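Local structure of 27kDa outer membrane protein (Silicibacter pomeroyi, 3GYK) at residues Leu76-Gln81 with Glu115-Asp120; Glu85-Ala90 with Arg105-Val110; Ala71-Leu76 with Ala128-Ser133; Phe9-Ala14 with Val57-Pro62. The protein probably acts as a thiol-disulfide oxidoreductase, this chain being its DsbA-like thioredoxin domain. All coordinates share one frame; numbering follows the deposited sequence. Where two conformers were deposited one is given.

Interaction 1 of 4, residues Leu76-Gln81 with Glu115-Asp120; sequences LAARQQ and EQLQRD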
loop_
_atom_site.group_PDB
_atom_site.type_symbol
_atom_site.label_atom_id
_atom_site.label_comp_id
_atom_site.label_asym_id
_atom_site.label_seq_id
_atom_site.Cartn_x
_atom_site.Cartn_y
_atom_site.Cartn_z
ATOM N N LEU A 76 -1.812 -5.765 7.369
ATOM C CA LEU A 76 -1.252 -4.932 8.439
ATOM C C LEU A 76 -0.813 -5.798 9.614
ATOM O O LEU A 76 0.241 -5.534 10.200
ATOM C CB LEU A 76 -2.251 -3.864 8.902
ATOM C CG LEU A 76 -2.516 -2.781 7.841
ATOM C CD1 LEU A 76 -3.808 -1.980 8.160
ATOM C CD2 LEU A 76 -1.276 -1.857 7.667
ATOM N N ALA A 77 -1.605 -6.825 9.958
ATOM C CA ALA A 77 -1.201 -7.758 11.022
ATOM C C ALA A 77 0.119 -8.486 10.720
ATOM O O ALA A 77 0.868 -8.829 11.650
ATOM C CB ALA A 77 -2.331 -8.797 11.339
ATOM N N ALA A 78 0.401 -8.734 9.439
ATOM C CA ALA A 78 1.625 -9.441 9.056
ATOM C C ALA A 78 2.898 -8.672 9.428
ATOM O O ALA A 78 3.993 -9.255 9.486
ATOM C CB ALA A 78 1.625 -9.782 7.562
ATOM N N ARG A 79 2.764 -7.374 9.692
ATOM C CA ARG A 79 3.928 -6.605 10.179
ATOM C C ARG A 79 4.490 -7.212 11.466
ATOM O O ARG A 79 5.709 -7.176 11.703
ATOM C CB ARG A 79 3.559 -5.140 10.405
ATOM C CG ARG A 79 3.220 -4.398 9.112
ATOM C CD ARG A 79 2.702 -2.987 9.379
ATOM N NE ARG A 79 1.518 -2.931 10.245
ATOM C CZ ARG A 79 0.991 -1.795 10.689
ATOM N NH1 ARG A 79 1.542 -0.643 10.324
ATOM N NH2 ARG A 79 -0.055 -1.815 11.513
ATOM N N GLN A 80 3.614 -7.791 12.292
ATOM C CA GLN A 80 4.028 -8.343 13.576
ATOM C C GLN A 80 4.906 -9.573 13.409
ATOM O O GLN A 80 5.613 -9.962 14.339
ATOM C CB GLN A 80 2.819 -8.668 14.468
ATOM C CG GLN A 80 1.919 -7.468 14.770
ATOM C CD GLN A 80 2.721 -6.222 15.117
ATOM O OE1 GLN A 80 3.573 -6.261 16.011
ATOM N NE2 GLN A 80 2.465 -5.109 14.397
ATOM N N GLN A 81 4.875 -10.156 12.210
ATOM C CA GLN A 81 5.653 -11.347 11.893
ATOM C C GLN A 81 6.751 -11.030 10.891
ATOM O O GLN A 81 7.431 -11.934 10.408
ATOM C CB GLN A 81 4.739 -12.462 11.370
ATOM C CG GLN A 81 3.854 -13.048 12.466
ATOM C CD GLN A 81 2.961 -14.155 11.964
ATOM O OE1 GLN A 81 3.452 -15.175 11.461
ATOM N NE2 GLN A 81 1.641 -13.980 12.116
ATOM N N GLU A 115 -2.981 -18.333 13.057
ATOM C CA GLU A 115 -3.629 -18.177 14.359
ATOM C C GLU A 115 -3.162 -16.873 15.033
ATOM O O GLU A 115 -3.970 -16.108 15.563
ATOM C CB GLU A 115 -3.374 -19.405 15.235
ATOM C CG GLU A 115 -3.816 -20.723 14.591
ATOM C CD GLU A 115 -3.441 -21.956 15.407
ATOM O OE1 GLU A 115 -2.690 -21.835 16.402
ATOM O OE2 GLU A 115 -3.897 -23.063 15.050
ATOM N N GLN A 116 -1.862 -16.607 14.970
ATOM C CA GLN A 116 -1.318 -15.336 15.445
ATOM C C GLN A 116 -1.789 -14.176 14.566
ATOM O O GLN A 116 -2.198 -13.137 15.091
ATOM C CB GLN A 116 0.198 -15.354 15.507
ATOM C CG GLN A 116 0.754 -14.099 16.170
ATOM C CD GLN A 116 2.231 -13.915 15.914
ATOM O OE1 GLN A 116 2.968 -14.894 15.731
ATOM N NE2 GLN A 116 2.679 -12.654 15.895
ATOM N N LEU A 117 -1.736 -14.364 13.239
ATOM C CA LEU A 117 -2.200 -13.350 12.302
ATOM C C LEU A 117 -3.616 -12.907 12.649
ATOM O O LEU A 117 -3.896 -11.721 12.711
ATOM C CB LEU A 117 -2.163 -13.871 10.855
ATOM C CG LEU A 117 -2.341 -12.831 9.760
ATOM C CD1 LEU A 117 -1.066 -11.999 9.643
ATOM C CD2 LEU A 117 -2.650 -13.531 8.443
ATOM N N GLN A 118 -4.508 -13.868 12.880
ATOM C CA GLN A 118 -5.904 -13.526 13.162
ATOM C C GLN A 118 -6.102 -12.833 14.515
ATOM O O GLN A 118 -7.019 -12.007 14.629
ATOM C CB GLN A 118 -6.832 -14.738 12.968
ATOM C CG GLN A 118 -6.909 -15.127 11.500
ATOM C CD GLN A 118 -7.849 -16.261 11.209
ATOM O OE1 GLN A 118 -8.990 -16.037 10.806
ATOM N NE2 GLN A 118 -7.376 -17.491 11.383
ATOM N N ARG A 119 -5.251 -13.137 15.504
ATOM C CA ARG A 119 -5.235 -12.408 16.783
ATOM C C ARG A 119 -4.818 -10.963 16.507
ATOM O O ARG A 119 -5.474 -10.009 16.946
ATOM C CB ARG A 119 -4.241 -13.022 17.790
ATOM C CG ARG A 119 -4.729 -14.236 18.569
ATOM C CD ARG A 119 -3.799 -14.560 19.748
ATOM N NE ARG A 119 -2.413 -14.802 19.338
ATOM C CZ ARG A 119 -1.912 -16.004 19.066
ATOM N NH1 ARG A 119 -2.679 -17.082 19.161
ATOM N NH2 ARG A 119 -0.642 -16.138 18.711
ATOM N N ASP A 120 -3.719 -10.818 15.766
ATOM C CA ASP A 120 -3.133 -9.506 15.493
ATOM C C ASP A 120 -4.028 -8.634 14.604
ATOM O O ASP A 120 -3.935 -7.400 14.638
ATOM C CB ASP A 120 -1.717 -9.644 14.905
ATOM C CG ASP A 120 -0.710 -10.200 15.918
ATOM O OD1 ASP A 120 -0.974 -10.127 17.142
ATOM O OD2 ASP A 120 0.346 -10.716 15.490
HETATM O O HOH W 1 0.622 -11.331 12.938
#
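Q116 and Q81 lay their side-chain amides against one another, an example of polar chains that pack as flat groups. The two come from opposite directions. Q116 runs extended, its CG turned away from the backbone N (chi1 -173°). Its CB lies 3.9 Å from Q81 NE2, and its CG is slightly farther from that nitrogen. The amides then stack, with planes 24° apart: Q116 OE1 is 3.8 Å from Q81 CD, and at the other corner Q116 NE2 is 3.6 Å from Q81 CG. This NE2 also donates to D120 OD2 (3.1 Å), using the syn lone pair of the carboxylate. A water joins the two segments by donating to A77 O and D120 OD2 and accepting from Q81 NE2, while Q81 OE1 takes the backbone N-H of D113. With an alanine in place of Q116, the Q81 amide would probably lose its stacking partner and D120 OD2 a donor. Deeper in, A77 CB meets D120 CB at 3.7 Å, and L117 CD1 approaches A78 N at 3.6 Å. Helix 114-120 thereby packs beside segment 76-81, with L117 also touching A107 of helix 100-109 and A78 touching F87 of helix 84-92.

Interaction 2 of 4, residues Glu85-Ala90 with Arg105-Val110; sequences EAFHWA and RIAREV. With SO4 (sulfate ion), chain G.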
loop_
_atom_site.group_PDB
_atom_site.type_symbol
_atom_site.label_atom_id
_atom_site.label_comp_id
_atom_site.label_asym_id
_atom_site.label_seq_id
_atom_site.Cartn_x
_atom_site.Cartn_y
_atom_site.Cartn_z
ATOM N N GLU A 85 5.809 -7.054 3.462
ATOM C CA GLU A 85 6.093 -6.901 2.038
ATOM C C GLU A 85 5.797 -8.182 1.239
ATOM O O GLU A 85 5.134 -8.121 0.194
ATOM C CB GLU A 85 7.544 -6.426 1.789
ATOM C CG GLU A 85 7.808 -6.168 0.311
ATOM C CD GLU A 85 9.179 -5.570 0.001
ATOM O OE1 GLU A 85 9.861 -5.072 0.944
ATOM O OE2 GLU A 85 9.566 -5.609 -1.196
ATOM N N ALA A 86 6.286 -9.328 1.725
ATOM C CA ALA A 86 6.091 -10.584 1.000
ATOM C C ALA A 86 4.597 -10.887 0.894
ATOM O O ALA A 86 4.105 -11.335 -0.159
ATOM C CB ALA A 86 6.804 -11.717 1.710
ATOM N N PHE A 87 3.868 -10.615 1.975
ATOM C CA PHE A 87 2.424 -10.890 2.001
ATOM C C PHE A 87 1.660 -9.957 1.050
ATOM O O PHE A 87 0.780 -10.407 0.289
ATOM C CB PHE A 87 1.919 -10.771 3.449
ATOM C CG PHE A 87 0.526 -11.341 3.694
ATOM C CD1 PHE A 87 -0.006 -12.375 2.911
ATOM C CD2 PHE A 87 -0.236 -10.845 4.764
ATOM C CE1 PHE A 87 -1.284 -12.896 3.189
ATOM C CE2 PHE A 87 -1.509 -11.348 5.046
ATOM C CZ PHE A 87 -2.033 -12.388 4.258
ATOM N N HIS A 88 2.026 -8.678 1.049
ATOM C CA HIS A 88 1.445 -7.703 0.137
ATOM C C HIS A 88 1.596 -8.116 -1.324
ATOM O O HIS A 88 0.611 -8.109 -2.066
ATOM C CB HIS A 88 2.056 -6.303 0.342
ATOM C CG HIS A 88 1.647 -5.330 -0.706
ATOM N ND1 HIS A 88 0.475 -4.618 -0.628
ATOM C CD2 HIS A 88 2.223 -4.986 -1.884
ATOM C CE1 HIS A 88 0.346 -3.861 -1.702
ATOM N NE2 HIS A 88 1.392 -4.071 -2.486
ATOM N N TRP A 89 2.821 -8.462 -1.738
ATOM C CA TRP A 89 3.059 -8.865 -3.117
ATOM C C TRP A 89 2.268 -10.131 -3.453
ATOM O O TRP A 89 1.748 -10.256 -4.567
ATOM C CB TRP A 89 4.560 -9.104 -3.421
ATOM C CG TRP A 89 5.467 -7.872 -3.285
ATOM C CD1 TRP A 89 6.676 -7.817 -2.620
ATOM C CD2 TRP A 89 5.238 -6.546 -3.799
ATOM N NE1 TRP A 89 7.207 -6.539 -2.703
ATOM C CE2 TRP A 89 6.348 -5.744 -3.418
ATOM C CE3 TRP A 89 4.218 -5.957 -4.573
ATOM C CZ2 TRP A 89 6.456 -4.383 -3.769
ATOM C CZ3 TRP A 89 4.326 -4.591 -4.921
ATOM C CH2 TRP A 89 5.442 -3.828 -4.519
ATOM N N ALA A 90 2.169 -11.050 -2.494
ATOM C CA ALA A 90 1.511 -12.346 -2.756
ATOM C C ALA A 90 -0.008 -12.181 -2.898
ATOM O O ALA A 90 -0.644 -12.821 -3.763
ATOM C CB ALA A 90 1.855 -13.364 -1.672
ATOM N N ARG A 105 -5.189 -18.596 2.857
ATOM C CA ARG A 105 -4.409 -19.485 2.001
ATOM C C ARG A 105 -3.056 -18.867 1.639
ATOM O O ARG A 105 -2.004 -19.482 1.852
ATOM C CB ARG A 105 -5.188 -19.813 0.722
ATOM C CG ARG A 105 -4.336 -20.434 -0.371
ATOM C CD ARG A 105 -5.177 -20.808 -1.589
ATOM N NE ARG A 105 -5.531 -19.659 -2.427
ATOM C CZ ARG A 105 -4.732 -19.136 -3.346
ATOM N NH1 ARG A 105 -3.516 -19.631 -3.527
ATOM N NH2 ARG A 105 -5.143 -18.112 -4.080
ATOM N N ILE A 106 -3.097 -17.658 1.081
ATOM C CA ILE A 106 -1.887 -16.900 0.717
ATOM C C ILE A 106 -0.977 -16.693 1.951
ATOM O O ILE A 106 0.232 -16.840 1.840
ATOM C CB ILE A 106 -2.242 -15.540 -0.005
ATOM C CG1 ILE A 106 -2.988 -15.792 -1.333
ATOM C CG2 ILE A 106 -1.007 -14.651 -0.247
ATOM C CD1 ILE A 106 -2.182 -16.494 -2.419
ATOM N N ALA A 107 -1.570 -16.401 3.112
ATOM C CA ALA A 107 -0.810 -16.236 4.362
ATOM C C ALA A 107 0.038 -17.471 4.683
ATOM O O ALA A 107 1.219 -17.330 4.997
ATOM C CB ALA A 107 -1.723 -15.867 5.540
ATOM N N ARG A 108 -0.570 -18.659 4.592
ATOM C CA ARG A 108 0.157 -19.917 4.753
ATOM C C ARG A 108 1.312 -19.984 3.758
ATOM O O ARG A 108 2.453 -20.270 4.138
ATOM C CB ARG A 108 -0.767 -21.129 4.565
ATOM C CG ARG A 108 -1.940 -21.209 5.528
ATOM C CD ARG A 108 -2.560 -22.615 5.559
ATOM N NE ARG A 108 -3.163 -23.018 4.287
ATOM C CZ ARG A 108 -4.373 -22.628 3.877
ATOM N NH1 ARG A 108 -5.120 -21.821 4.636
ATOM N NH2 ARG A 108 -4.843 -23.051 2.709
ATOM N N GLU A 109 1.008 -19.702 2.493
ATOM C CA GLU A 109 1.996 -19.752 1.410
ATOM C C GLU A 109 3.239 -18.905 1.693
ATOM O O GLU A 109 4.358 -19.335 1.379
ATOM C CB GLU A 109 1.373 -19.326 0.079
ATOM C CG GLU A 109 0.429 -20.360 -0.502
ATOM C CD GLU A 109 0.129 -20.158 -1.993
ATOM O OE1 GLU A 109 0.595 -19.170 -2.605
ATOM O OE2 GLU A 109 -0.574 -21.026 -2.558
ATOM N N VAL A 110 3.051 -17.747 2.321
ATOM C CA VAL A 110 4.183 -16.860 2.661
ATOM C C VAL A 110 4.786 -17.157 4.041
ATOM O O VAL A 110 5.709 -16.478 4.488
ATOM C CB VAL A 110 3.863 -15.339 2.503
ATOM C CG1 VAL A 110 3.371 -15.026 1.102
ATOM C CG2 VAL A 110 2.873 -14.844 3.549
HETATM S S SO4 G . -2.738 -17.710 -6.404
HETATM O O1 SO4 G . -2.597 -17.670 -7.857
HETATM O O2 SO4 G . -4.120 -17.486 -6.000
HETATM O O3 SO4 G . -2.288 -19.005 -5.892
HETATM O O4 SO4 G . -1.833 -16.714 -5.835
#
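A90 and I106 meet where the two helices come closest in their side chains: A90 CB is 3.4 Å from I106 CG2, tighter than an ordinary carbon contact. On the same methyl of A90 rests V110 CG1, at 3.6 Å. F87 fills the next position. With its ring swung away from the backbone N (chi1 -166°), it reaches A107, where CE1 stands 3.5 Å from A107 N and F87 CZ lies 3.7 Å from A107 CB. I106 CG2 comes in at the ring edge, 3.9 Å from F87 CE1, while V110 CG2 approaches F87 CD1 obliquely. The axes of the short helical segments pass 9.7 Å apart at 132°, and the pair belongs to the helical region that DsbA-like proteins carry in addition to the thioredoxin core. In the second shell, A78 and L112 also touch the F87 ring, and L112, T114 and L117 pack on A107. Elsewhere on helix 84-92, W89 NE1 donates almost straight to E85 OE2 (2.9 Å), and H88 ND1 is bonded to Y32 OH. Farther out, R105, deposited in two conformers, comes close to a sulfate, probably from the crystallisation liquor, but its bond from NH1 to O3 is doubtful.

Interaction 3 of 4, residues Ala71-Leu76 with Ala128-Ser133; sequences AARAAL and AHIAQS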
loop_
_atom_site.group_PDB
_atom_site.type_symbol
_atom_site.label_atom_id
_atom_site.label_comp_id
_atom_site.label_asym_id
_atom_site.label_seq_id
_atom_site.Cartn_x
_atom_site.Cartn_y
_atom_site.Cartn_z
ATOM N N ALA A 71 -8.484 -8.684 4.013
ATOM C CA ALA A 71 -7.160 -8.627 3.408
ATOM C C ALA A 71 -6.297 -7.476 3.954
ATOM O O ALA A 71 -5.120 -7.682 4.292
ATOM C CB ALA A 71 -7.308 -8.516 1.880
ATOM N N ALA A 72 -6.863 -6.268 4.017
ATOM C CA ALA A 72 -6.141 -5.118 4.577
ATOM C C ALA A 72 -5.743 -5.366 6.046
ATOM O O ALA A 72 -4.589 -5.097 6.425
ATOM C CB ALA A 72 -6.947 -3.845 4.436
ATOM N N ARG A 73 -6.676 -5.877 6.857
ATOM C CA ARG A 73 -6.361 -6.163 8.264
ATOM C C ARG A 73 -5.250 -7.212 8.365
ATOM O O ARG A 73 -4.293 -7.050 9.139
ATOM C CB ARG A 73 -7.607 -6.620 9.035
ATOM C CG ARG A 73 -8.644 -5.505 9.146
ATOM C CD ARG A 73 -9.741 -5.846 10.120
ATOM N NE ARG A 73 -10.422 -4.616 10.483
ATOM C CZ ARG A 73 -10.101 -3.875 11.540
ATOM N NH1 ARG A 73 -9.137 -4.267 12.364
ATOM N NH2 ARG A 73 -10.759 -2.752 11.782
ATOM N N ALA A 74 -5.377 -8.261 7.554
ATOM C CA ALA A 74 -4.416 -9.381 7.566
ATOM C C ALA A 74 -3.028 -8.872 7.178
ATOM O O ALA A 74 -2.032 -9.211 7.820
ATOM C CB ALA A 74 -4.858 -10.434 6.604
ATOM N N ALA A 75 -2.974 -8.058 6.126
ATOM C CA ALA A 75 -1.704 -7.521 5.672
ATOM C C ALA A 75 -1.058 -6.685 6.772
ATOM O O ALA A 75 0.119 -6.889 7.090
ATOM C CB ALA A 75 -1.895 -6.689 4.361
ATOM N N LEU A 76 -1.812 -5.765 7.369
ATOM C CA LEU A 76 -1.252 -4.932 8.439
ATOM C C LEU A 76 -0.813 -5.798 9.614
ATOM O O LEU A 76 0.241 -5.534 10.200
ATOM C CB LEU A 76 -2.251 -3.864 8.902
ATOM C CG LEU A 76 -2.516 -2.781 7.841
ATOM C CD1 LEU A 76 -3.808 -1.980 8.160
ATOM C CD2 LEU A 76 -1.276 -1.857 7.667
ATOM N N ALA A 128 -6.644 1.843 13.431
ATOM C CA ALA A 128 -6.130 3.211 13.330
ATOM C C ALA A 128 -5.550 3.477 11.937
ATOM O O ALA A 128 -5.797 4.557 11.362
ATOM C CB ALA A 128 -5.096 3.544 14.450
ATOM N N HIS A 129 -4.806 2.523 11.381
ATOM C CA HIS A 129 -4.247 2.725 10.022
ATOM C C HIS A 129 -5.369 2.898 8.995
ATOM O O HIS A 129 -5.389 3.840 8.201
ATOM C CB HIS A 129 -3.347 1.572 9.596
ATOM C CG HIS A 129 -2.854 1.690 8.185
ATOM N ND1 HIS A 129 -1.577 2.111 7.882
ATOM C CD2 HIS A 129 -3.481 1.497 6.993
ATOM C CE1 HIS A 129 -1.427 2.139 6.563
ATOM N NE2 HIS A 129 -2.572 1.788 6.003
ATOM N N ILE A 130 -6.315 1.971 8.999
ATOM C CA ILE A 130 -7.367 2.009 7.969
ATOM C C ILE A 130 -8.206 3.275 8.091
ATOM O O ILE A 130 -8.548 3.893 7.071
ATOM C CB ILE A 130 -8.226 0.721 8.027
ATOM C CG1 ILE A 130 -7.374 -0.499 7.637
ATOM C CG2 ILE A 130 -9.435 0.841 7.086
ATOM C CD1 ILE A 130 -8.001 -1.882 8.034
ATOM N N ALA A 131 -8.526 3.686 9.315
ATOM C CA ALA A 131 -9.288 4.911 9.517
ATOM C C ALA A 131 -8.535 6.129 8.987
ATOM O O ALA A 131 -9.142 7.043 8.406
ATOM C CB ALA A 131 -9.613 5.113 10.998
ATOM N N GLN A 132 -7.210 6.146 9.217
ATOM C CA GLN A 132 -6.404 7.270 8.704
ATOM C C GLN A 132 -6.300 7.226 7.183
ATOM O O GLN A 132 -6.263 8.285 6.545
ATOM C CB GLN A 132 -5.010 7.274 9.378
ATOM C CG GLN A 132 -4.028 8.339 8.873
ATOM C CD GLN A 132 -4.456 9.768 9.129
ATOM O OE1 GLN A 132 -5.572 10.053 9.584
ATOM N NE2 GLN A 132 -3.520 10.711 8.881
ATOM N N SER A 133 -6.238 6.031 6.585
ATOM C CA SER A 133 -6.252 5.963 5.113
ATOM C C SER A 133 -7.530 6.593 4.568
ATOM O O SER A 133 -7.471 7.375 3.604
ATOM C CB SER A 133 -6.117 4.545 4.604
ATOM O OG SER A 133 -4.864 3.968 4.952
#
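Two side-chain torsions bring L76 onto the imidazole of H129. H129 holds CG opposite its backbone N (chi1 175°), which turns the ring to face helix 71-76, while L76 has CG opposite the carbonyl carbon (chi1 -68°), which aims it at the ring, chi2 then setting the two methyls. L76 CD2 sits over the middle of the ring, 3.9 Å from its centroid and 8° off the normal, a CH-pi contact. L76 CD1 lies 3.7 Å from H129 CD2 and 3.9 Å from I130 CG1. I130 crosses R73 at about a right angle, its CD1 resting 3.8 Å from R73 CG. I130 CD1 also lies over one face of the R73 guanidinium, which in one of its two deposited conformers is bonded to D69, T127 and M121 O. ND1 of H129 is bonded to N13 O of the 9-14 loop and NE2 to the backbone N of E60 on strand 54-60. A leucine in place of H129 would probably leave N13 O and E60 N without those partners and L76 without an aromatic face. The imidazole meets L76 by its face, and the two bonds at its rim fix its rotation, consistent with a neutral ring protonated at ND1.

Interaction 4 of 4, residues Phe9-Ala14 with Val57-Pro62; sequences FNDPNA and VYREWP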
loop_
_atom_site.group_PDB
_atom_site.type_symbol
_atom_site.label_atom_id
_atom_site.label_comp_id
_atom_site.label_asym_id
_atom_site.label_seq_id
_atom_site.Cartn_x
_atom_site.Cartn_y
_atom_site.Cartn_z
ATOM N N PHE A 9 4.025 11.330 4.675
ATOM C CA PHE A 9 5.310 10.700 4.419
ATOM C C PHE A 9 5.987 10.182 5.671
ATOM O O PHE A 9 6.900 9.342 5.554
ATOM C CB PHE A 9 6.252 11.676 3.706
ATOM C CG PHE A 9 5.716 12.231 2.382
ATOM C CD1 PHE A 9 4.911 11.475 1.544
ATOM C CD2 PHE A 9 6.087 13.513 1.970
ATOM C CE1 PHE A 9 4.441 11.999 0.333
ATOM C CE2 PHE A 9 5.625 14.046 0.750
ATOM C CZ PHE A 9 4.798 13.288 -0.056
ATOM N N ASN A 10 5.574 10.653 6.851
ATOM C CA ASN A 10 6.275 10.264 8.087
ATOM C C ASN A 10 5.419 9.585 9.164
ATOM O O ASN A 10 5.685 9.702 10.366
ATOM C CB ASN A 10 6.994 11.467 8.658
ATOM C CG ASN A 10 8.059 12.005 7.712
ATOM O OD1 ASN A 10 8.114 13.201 7.462
ATOM N ND2 ASN A 10 8.922 11.124 7.201
ATOM N N ASP A 11 4.393 8.875 8.728
ATOM C CA ASP A 11 3.522 8.155 9.657
ATOM C C ASP A 11 4.146 6.786 10.010
ATOM O O ASP A 11 4.310 5.928 9.125
ATOM C CB ASP A 11 2.161 7.968 8.947
ATOM C CG ASP A 11 1.135 7.258 9.815
ATOM O OD1 ASP A 11 1.537 6.697 10.851
ATOM O OD2 ASP A 11 -0.057 7.246 9.417
ATOM N N PRO A 12 4.485 6.565 11.289
ATOM C CA PRO A 12 5.132 5.277 11.635
ATOM C C PRO A 12 4.238 4.057 11.448
ATOM O O PRO A 12 4.753 2.923 11.370
ATOM C CB PRO A 12 5.498 5.446 13.109
ATOM C CG PRO A 12 4.730 6.586 13.583
ATOM C CD PRO A 12 4.406 7.473 12.438
ATOM N N ASN A 13 2.930 4.282 11.355
ATOM C CA ASN A 13 1.961 3.194 11.215
ATOM C C ASN A 13 1.667 2.897 9.734
ATOM O O ASN A 13 0.775 2.115 9.412
ATOM C CB ASN A 13 0.678 3.519 12.023
ATOM C CG ASN A 13 -0.218 2.272 12.295
ATOM O OD1 ASN A 13 0.261 1.105 12.316
ATOM N ND2 ASN A 13 -1.511 2.531 12.565
ATOM N N ALA A 14 2.432 3.516 8.826
ATOM C CA ALA A 14 2.267 3.233 7.390
ATOM C C ALA A 14 3.506 2.506 6.886
ATOM O O ALA A 14 4.626 3.014 7.054
ATOM C CB ALA A 14 2.058 4.561 6.601
ATOM N N VAL A 57 5.441 4.503 0.267
ATOM C CA VAL A 57 4.632 4.492 1.500
ATOM C C VAL A 57 3.268 3.894 1.133
ATOM O O VAL A 57 2.645 4.298 0.139
ATOM C CB VAL A 57 4.476 5.915 2.127
ATOM C CG1 VAL A 57 3.347 5.937 3.201
ATOM C CG2 VAL A 57 5.808 6.379 2.745
ATOM N N TYR A 58 2.795 2.951 1.941
ATOM C CA TYR A 58 1.522 2.295 1.639
ATOM C C TYR A 58 0.382 2.727 2.546
ATOM O O TYR A 58 0.529 2.740 3.787
ATOM C CB TYR A 58 1.701 0.783 1.742
ATOM C CG TYR A 58 2.271 0.123 0.506
ATOM C CD1 TYR A 58 2.527 0.842 -0.661
ATOM C CD2 TYR A 58 2.486 -1.237 0.491
ATOM C CE1 TYR A 58 2.997 0.200 -1.824
ATOM C CE2 TYR A 58 2.962 -1.879 -0.651
ATOM C CZ TYR A 58 3.203 -1.161 -1.801
ATOM O OH TYR A 58 3.678 -1.813 -2.915
ATOM N N ARG A 59 -0.760 3.054 1.931
ATOM C CA ARG A 59 -1.996 3.274 2.657
ATOM C C ARG A 59 -2.974 2.158 2.249
ATOM O O ARG A 59 -3.473 2.112 1.096
ATOM C CB ARG A 59 -2.644 4.629 2.295
ATOM C CG ARG A 59 -1.830 5.904 2.672
ATOM C CD ARG A 59 -1.311 5.945 4.125
ATOM N NE ARG A 59 -2.281 5.539 5.145
ATOM C CZ ARG A 59 -2.099 5.755 6.445
ATOM N NH1 ARG A 59 -0.997 6.429 6.856
ATOM N NH2 ARG A 59 -2.967 5.263 7.342
ATOM N N GLU A 60 -3.234 1.267 3.188
ATOM C CA GLU A 60 -4.260 0.241 2.981
ATOM C C GLU A 60 -5.585 0.951 3.080
ATOM O O GLU A 60 -5.916 1.526 4.131
ATOM C CB GLU A 60 -4.132 -0.821 4.080
ATOM C CG GLU A 60 -2.811 -1.563 4.053
ATOM C CD GLU A 60 -2.900 -2.864 3.219
ATOM O OE1 GLU A 60 -4.011 -3.201 2.757
ATOM O OE2 GLU A 60 -1.861 -3.546 3.061
ATOM N N TRP A 61 -6.348 0.924 1.982
ATOM C CA TRP A 61 -7.632 1.622 1.914
ATOM C C TRP A 61 -8.688 0.656 1.385
ATOM O O TRP A 61 -9.070 0.696 0.202
ATOM C CB TRP A 61 -7.513 2.874 1.028
ATOM C CG TRP A 61 -8.722 3.756 1.075
ATOM C CD1 TRP A 61 -9.620 3.881 2.112
ATOM C CD2 TRP A 61 -9.188 4.629 0.037
ATOM N NE1 TRP A 61 -10.615 4.771 1.774
ATOM C CE2 TRP A 61 -10.371 5.249 0.516
ATOM C CE3 TRP A 61 -8.711 4.964 -1.247
ATOM C CZ2 TRP A 61 -11.111 6.156 -0.251
ATOM C CZ3 TRP A 61 -9.462 5.878 -2.015
ATOM C CH2 TRP A 61 -10.627 6.455 -1.514
ATOM N N PRO A 62 -9.111 -0.283 2.255
ATOM C CA PRO A 62 -10.096 -1.285 1.832
ATOM C C PRO A 62 -11.489 -0.640 1.643
ATOM O O PRO A 62 -12.073 -0.114 2.598
ATOM C CB PRO A 62 -10.079 -2.293 2.983
ATOM C CG PRO A 62 -9.678 -1.449 4.217
ATOM C CD PRO A 62 -8.580 -0.560 3.614
HETATM O O HOH W 2 -2.019 5.554 10.116
#
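R59 and D11 form the salt bridge that ties the 9-14 loop to the strand. R59 NH1 donates to D11 OD2 at 2.8 Å with an N-H...O angle of 160°. The oxygen lies in the guanidinium plane, yet the nitrogen meets it from above the carboxylate, 40° out of its plane, so the two flat groups are not laid edge to edge. A water closes the ring by donating to D11 OD2 (2.7 Å) and accepting from R59 NH2 (2.9 Å), giving that carboxylate oxygen two donors. R59 reaches the loop by bending at chi2 and chi3, and S133 OG holds its NE. The second carboxylate oxygen serves the loop itself: D11 OD1 accepts from N13 N at 2.8 Å, an Asx turn within the type I beta turn from D11 to A14. D11 thus shapes the loop and binds the strand at once. Packing lies alongside: A14 CB meets V57 CG1 at 3.9 Å and also sits against R59 NH1 and Y58 O, while the F9 side chain touches T25 and V27 of strand 24-30. Past A14 the chain enters strand 16-18, antiparallel to strand 54-60, where P15 shares a backbone bond with Y58. On its other side strand 54-60 runs parallel to 24-30, the beta-alpha-beta unit through helix 35-50 characteristic of the thioredoxin fold.

The four contacts form a connected cluster between the thioredoxin sheet and the added helices. Interactions 3 and 4 are neighbours, with centres about 9 Å apart, and the H129 imidazole joins them by bonding both loop and strand. Interaction 1 shares L76 with interaction 3 and reaches interaction 4 through R79 NH1, 2.9 Å from N13 OD1. Interaction 2 adjoins interaction 1, centres about 12 Å apart, where A78 CB packs 3.5 Å from F87 CD2. It also touches interaction 3, with F87 CD2 3.7 Å from A75 CA, and interaction 4, with W89 CH2 3.1 Å from Y58 OH. The CxxC pattern, probably the redox site, begins helix 35-50 and takes part in none of the four.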